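Local coordinates for protein putative oxidoreductase molybdopterin-binding subunit (Sulfolobus tokodaii, PDB 4ZOH) that probably serves as the molybdenum-binding large subunit of an oxidoreductase of the xanthine dehydrogenase and aldehyde oxidase family, carrying a pterin cytosine dinucleotide cofactor, at residues Q186-R192 with I204-Q208; Q358-R362 with V406-S410. All blocks are in the same frame, centred on the assembly; numbering follows the deposited sequence.

Interaction 1 (Q186-R192 with I204-Q208); sequences QSAHYLR and IRVIQ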
loop_
_atom_site.group_PDB
_atom_site.type_symbol
_atom_site.label_atom_id
_atom_site.label_comp_id
_atom_site.label_asym_id
_atom_site.label_seq_id
_atom_site.Cartn_x
_atom_site.Cartn_y
_atom_site.Cartn_z
ATOM N N GLN A 186 -0.222 -3.525 -20.027
ATOM C CA GLN A 186 -1.024 -2.623 -20.917
ATOM C C GLN A 186 -2.536 -2.661 -20.675
ATOM O O GLN A 186 -3.295 -1.863 -21.234
ATOM C CB GLN A 186 -0.689 -2.818 -22.403
ATOM C CG GLN A 186 0.754 -2.474 -22.686
ATOM C CD GLN A 186 1.129 -2.550 -24.154
ATOM O OE1 GLN A 186 2.249 -2.964 -24.484
ATOM N NE2 GLN A 186 0.213 -2.206 -25.020
ATOM N N SER A 187 -2.985 -3.566 -19.802
ATOM C CA SER A 187 -4.402 -3.660 -19.522
ATOM C C SER A 187 -4.604 -4.495 -18.281
ATOM O O SER A 187 -4.299 -5.681 -18.319
ATOM C CB SER A 187 -5.154 -4.380 -20.674
ATOM O OG SER A 187 -6.547 -4.500 -20.384
ATOM N N ALA A 188 -5.209 -3.923 -17.252
ATOM C CA ALA A 188 -5.519 -4.720 -16.037
ATOM C C ALA A 188 -6.557 -5.870 -16.357
ATOM O O ALA A 188 -6.402 -6.965 -15.901
ATOM C CB ALA A 188 -6.013 -3.836 -14.913
ATOM N N HIS A 189 -7.548 -5.596 -17.193
ATOM C CA HIS A 189 -8.669 -6.490 -17.392
ATOM C C HIS A 189 -8.254 -7.688 -18.221
ATOM O O HIS A 189 -8.670 -8.810 -17.896
ATOM C CB HIS A 189 -9.835 -5.717 -18.013
ATOM C CG HIS A 189 -10.077 -4.392 -17.348
ATOM N ND1 HIS A 189 -10.791 -4.274 -16.169
ATOM C CD2 HIS A 189 -9.702 -3.129 -17.693
ATOM C CE1 HIS A 189 -10.847 -2.990 -15.819
ATOM N NE2 HIS A 189 -10.202 -2.275 -16.727
ATOM N N TYR A 190 -7.379 -7.461 -19.203
ATOM C CA TYR A 190 -6.822 -8.530 -20.031
ATOM C C TYR A 190 -5.824 -9.419 -19.271
ATOM O O TYR A 190 -5.907 -10.649 -19.321
ATOM C CB TYR A 190 -6.200 -7.977 -21.323
ATOM C CG TYR A 190 -5.641 -9.029 -22.230
ATOM C CD1 TYR A 190 -6.460 -10.057 -22.751
ATOM C CD2 TYR A 190 -4.307 -8.982 -22.599
ATOM C CE1 TYR A 190 -5.915 -11.036 -23.592
ATOM C CE2 TYR A 190 -3.748 -9.935 -23.436
ATOM C CZ TYR A 190 -4.565 -10.944 -23.939
ATOM O OH TYR A 190 -3.949 -11.857 -24.736
ATOM N N LEU A 191 -4.933 -8.799 -18.500
ATOM C CA LEU A 191 -4.090 -9.557 -17.588
ATOM C C LEU A 191 -4.969 -10.376 -16.584
ATOM O O LEU A 191 -4.685 -11.509 -16.304
ATOM C CB LEU A 191 -3.038 -8.679 -16.898
ATOM C CG LEU A 191 -2.179 -9.348 -15.828
ATOM C CD1 LEU A 191 -1.353 -10.414 -16.610
ATOM C CD2 LEU A 191 -1.221 -8.333 -15.233
ATOM N N ARG A 192 -6.036 -9.806 -16.069
ATOM C CA ARG A 192 -6.854 -10.600 -15.207
ATOM C C ARG A 192 -7.408 -11.884 -15.925
ATOM O O ARG A 192 -7.339 -12.985 -15.362
ATOM C CB ARG A 192 -8.016 -9.795 -14.692
ATOM C CG ARG A 192 -8.777 -10.576 -13.645
ATOM C CD ARG A 192 -10.011 -9.838 -13.190
ATOM N NE ARG A 192 -10.939 -10.858 -12.713
ATOM C CZ ARG A 192 -11.791 -11.531 -13.506
ATOM N NH1 ARG A 192 -11.872 -11.251 -14.824
ATOM N NH2 ARG A 192 -12.569 -12.501 -12.971
ATOM N N ILE A 204 -9.748 -12.810 -8.754
ATOM C CA ILE A 204 -8.483 -12.157 -9.035
ATOM C C ILE A 204 -8.822 -10.684 -9.318
ATOM O O ILE A 204 -9.702 -10.401 -10.122
ATOM C CB ILE A 204 -7.779 -12.777 -10.224
ATOM C CG1 ILE A 204 -7.598 -14.329 -10.000
ATOM C CG2 ILE A 204 -6.451 -12.052 -10.505
ATOM C CD1 ILE A 204 -6.661 -14.957 -11.032
ATOM N N ARG A 205 -8.210 -9.786 -8.543
ATOM C CA ARG A 205 -8.226 -8.347 -8.855
ATOM C C ARG A 205 -6.853 -7.983 -9.473
ATOM O O ARG A 205 -5.808 -8.330 -8.900
ATOM C CB ARG A 205 -8.377 -7.569 -7.550
ATOM C CG ARG A 205 -8.332 -6.044 -7.754
ATOM C CD ARG A 205 -8.368 -5.351 -6.407
ATOM N NE ARG A 205 -8.800 -3.961 -6.499
ATOM C CZ ARG A 205 -9.139 -3.225 -5.429
ATOM N NH1 ARG A 205 -9.082 -3.753 -4.219
ATOM N NH2 ARG A 205 -9.557 -1.970 -5.564
ATOM N N VAL A 206 -6.856 -7.267 -10.594
ATOM C CA VAL A 206 -5.648 -6.779 -11.210
ATOM C C VAL A 206 -5.636 -5.216 -11.132
ATOM O O VAL A 206 -6.644 -4.555 -11.315
ATOM C CB VAL A 206 -5.411 -7.315 -12.649
ATOM C CG1 VAL A 206 -4.147 -6.712 -13.215
ATOM C CG2 VAL A 206 -5.112 -8.857 -12.580
ATOM N N ILE A 207 -4.469 -4.669 -10.847
ATOM C CA ILE A 207 -4.264 -3.222 -10.788
ATOM C C ILE A 207 -3.113 -2.902 -11.723
ATOM O O ILE A 207 -2.004 -3.392 -11.526
ATOM C CB ILE A 207 -3.980 -2.747 -9.346
ATOM C CG1 ILE A 207 -5.246 -2.966 -8.496
ATOM C CG2 ILE A 207 -3.546 -1.257 -9.337
ATOM C CD1 ILE A 207 -5.084 -2.712 -7.016
ATOM N N GLN A 208 -3.419 -2.100 -12.755
ATOM C CA GLN A 208 -2.390 -1.430 -13.532
ATOM C C GLN A 208 -2.127 -0.078 -12.876
ATOM O O GLN A 208 -2.968 0.809 -12.971
ATOM C CB GLN A 208 -2.860 -1.233 -14.948
ATOM C CG GLN A 208 -1.942 -0.415 -15.859
ATOM C CD GLN A 208 -2.722 0.051 -17.122
ATOM O OE1 GLN A 208 -3.883 0.420 -17.026
ATOM N NE2 GLN A 208 -2.119 -0.115 -18.297
HETATM O O HOH W 1 -6.045 -1.184 -17.391
#
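The guanidinium of Arg-192 meets Ile-204 O at its edge, in the plane of the group, where NE donates a bent hydrogen bond of 2.9 Å to that carbonyl oxygen (N-H...O angle 132°). The two residues belong to a beta-alpha-beta unit, strand 179-183, helix 188-199 and strand 204-207, and this contact sets the first turn of the helix against the second strand of the unit. Arginine suits the place because its far end has further work: NH2 bonds Glu-202 O, and NH1 forms a salt bridge with Asp-430 of the second subunit, a copy of the same protein. With CG anti to the backbone N (chi1 -173°) and the chain extended as far as NE, the side chain spans from the helix to the start of the strand.

Val-206 fills the middle. Its CG2 rests 3.7 Å from Arg-192 CB, while CG1 touches Ala-188 CB at 3.8 Å and Leu-191 CD2 at 3.9 Å. A small alanine lets the chain just past the strand come close, the CA atoms of Ala-188 and Gln-208 being 5.2 Å apart. Ser-187 is the N-cap: OG accepts from Tyr-190 N and also bonds Ile-479 O. The amide of Gln-208 lies beside the start of the helix: NE2 bonds Thr-185 O and Gly-440 O, and OE1 accepts from a water, 2.7 Å away, that in turn accepts from Ala-188 N at 2.9 Å.

Interaction 2 (Q358-R362 with V406-S410); sequences QYEIR and VGVSS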
loop_
_atom_site.group_PDB
_atom_site.type_symbol
_atom_site.label_atom_id
_atom_site.label_comp_id
_atom_site.label_asym_id
_atom_site.label_seq_id
_atom_site.Cartn_x
_atom_site.Cartn_y
_atom_site.Cartn_z
ATOM N N GLN A 358 10.738 10.385 -56.934
ATOM C CA GLN A 358 10.144 9.669 -55.782
ATOM C C GLN A 358 8.784 10.195 -55.369
ATOM O O GLN A 358 7.922 9.399 -54.938
ATOM C CB GLN A 358 11.110 9.594 -54.616
ATOM C CG GLN A 358 11.328 10.877 -53.826
ATOM C CD GLN A 358 12.278 10.630 -52.702
ATOM O OE1 GLN A 358 12.043 9.778 -51.840
ATOM N NE2 GLN A 358 13.380 11.350 -52.701
ATOM N N TYR A 359 8.521 11.507 -55.571
ATOM C CA TYR A 359 7.167 11.994 -55.273
ATOM C C TYR A 359 6.177 11.681 -56.427
ATOM O O TYR A 359 4.970 11.296 -56.209
ATOM C CB TYR A 359 7.151 13.490 -54.903
ATOM C CG TYR A 359 6.080 13.806 -53.861
ATOM C CD1 TYR A 359 6.412 13.928 -52.468
ATOM C CD2 TYR A 359 4.748 13.937 -54.235
ATOM C CE1 TYR A 359 5.407 14.167 -51.530
ATOM C CE2 TYR A 359 3.759 14.185 -53.313
ATOM C CZ TYR A 359 4.109 14.301 -51.962
ATOM O OH TYR A 359 3.100 14.549 -51.050
ATOM N N GLU A 360 6.689 11.825 -57.657
ATOM C CA GLU A 360 5.824 11.655 -58.860
ATOM C C GLU A 360 5.297 10.199 -58.939
ATOM O O GLU A 360 4.096 9.948 -59.160
ATOM C CB GLU A 360 6.570 12.096 -60.190
ATOM C CG GLU A 360 6.703 13.621 -60.383
ATOM C CD GLU A 360 5.366 14.357 -60.509
ATOM O OE1 GLU A 360 4.439 13.843 -61.172
ATOM O OE2 GLU A 360 5.225 15.453 -59.923
ATOM N N ILE A 361 6.188 9.248 -58.693
ATOM C CA ILE A 361 5.777 7.819 -58.737
ATOM C C ILE A 361 4.591 7.536 -57.790
ATOM O O ILE A 361 3.633 6.812 -58.176
ATOM C CB ILE A 361 6.974 6.897 -58.512
ATOM C CG1 ILE A 361 6.703 5.558 -59.206
ATOM C CG2 ILE A 361 7.277 6.805 -57.029
ATOM C CD1 ILE A 361 7.952 4.715 -59.369
ATOM N N ARG A 362 4.585 8.204 -56.620
ATOM C CA ARG A 362 3.514 8.022 -55.673
ATOM C C ARG A 362 2.211 8.687 -56.139
ATOM O O ARG A 362 1.100 8.133 -55.963
ATOM C CB ARG A 362 3.977 8.467 -54.217
ATOM C CG ARG A 362 5.156 7.658 -53.657
ATOM C CD ARG A 362 5.647 8.149 -52.262
ATOM N NE ARG A 362 6.395 7.079 -51.609
ATOM C CZ ARG A 362 7.648 6.732 -51.894
ATOM N NH1 ARG A 362 8.377 7.412 -52.792
ATOM N NH2 ARG A 362 8.201 5.700 -51.262
ATOM N N VAL A 406 16.590 14.224 -49.854
ATOM C CA VAL A 406 15.210 14.083 -49.452
ATOM C C VAL A 406 14.738 12.627 -49.571
ATOM O O VAL A 406 15.140 11.940 -50.506
ATOM C CB VAL A 406 14.314 15.003 -50.249
ATOM C CG1 VAL A 406 12.871 14.928 -49.721
ATOM C CG2 VAL A 406 14.864 16.452 -50.178
ATOM N N GLY A 407 13.899 12.178 -48.619
ATOM C CA GLY A 407 13.223 10.903 -48.749
ATOM C C GLY A 407 11.827 11.142 -48.393
ATOM O O GLY A 407 11.519 12.008 -47.537
ATOM N N VAL A 408 10.947 10.445 -49.093
ATOM C CA VAL A 408 9.535 10.503 -48.737
ATOM C C VAL A 408 8.987 9.092 -48.579
ATOM O O VAL A 408 9.598 8.140 -49.113
ATOM C CB VAL A 408 8.715 11.361 -49.728
ATOM C CG1 VAL A 408 9.615 12.432 -50.345
ATOM C CG2 VAL A 408 8.058 10.585 -50.832
ATOM N N SER A 409 7.846 8.966 -47.879
ATOM C CA SER A 409 7.072 7.743 -47.962
ATOM C C SER A 409 5.646 8.083 -47.608
ATOM O O SER A 409 5.333 9.085 -46.937
ATOM C CB SER A 409 7.681 6.572 -47.090
ATOM O OG SER A 409 7.419 6.825 -45.723
ATOM N N SER A 410 4.761 7.262 -48.107
ATOM C CA SER A 410 3.391 7.446 -47.837
ATOM C C SER A 410 2.894 6.160 -47.130
ATOM O O SER A 410 3.420 5.072 -47.399
ATOM C CB SER A 410 2.722 7.618 -49.144
ATOM O OG SER A 410 1.464 8.086 -48.833
#
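Gln-358 joins the helix to the strand through both ends of its amide: NE2 donates to Val-406 O at 2.9 Å, and OE1 accepts from Val-408 N at 3.0 Å. A glutamine suits this place because one flat group supplies both donor and acceptor to the backbone; each donor stands well above the plane of the carbonyl it meets. Its CG lies between the backbone N and the carbonyl carbon (chi1 74°), and the extended chain beyond brings the amide alongside the strand backbone. Replaced by an alanine, the residue would lose its amide, and Val-406 O and Val-408 N would probably be left without these partners, with a gap beside Val-408.

Val-408 is wedged among three side chains, CG2 lying 3.7 Å from Arg-362 CD and 4.1 Å from Tyr-359 CD1, with CG1 beside the glutamine amide. Helix 358-365 thereby packs nearly parallel to the outermost strand, 405-412, of a mixed sheet, the short segments making an angle of 15°. Val-408 O sits over one face of the Arg-362 guanidinium, 3.5 Å above its plane. Its NH1 donates to Gln-358 O at 3.0 Å and to Asn-348 OD1, and NE forms a salt bridge with Glu-344. Asn-348 ND2 bonds Gln-358 OE1, and Leu-389 O holds Tyr-359 OH.

Overall arrangement
The two contacts lie on opposite sides of the chain's centre, their own centres 43 Å apart and their nearest atoms about 24 Å apart, and they follow one another along the sequence without touching. Interaction 1 is the one beside the cofactor: the side chain of Gln-186 lies about 5 Å from both the bound molybdenum atom and the pterin cytosine dinucleotide, and the same segment continues into the helix that reaches the second subunit. Interaction 2, about 26 Å from the chain's centre, meets no other protein chain. It instead joins a helix of the first molybdopterin cofactor-binding region of the sequence to a strand of the second, whereas interaction 1 stays within the first.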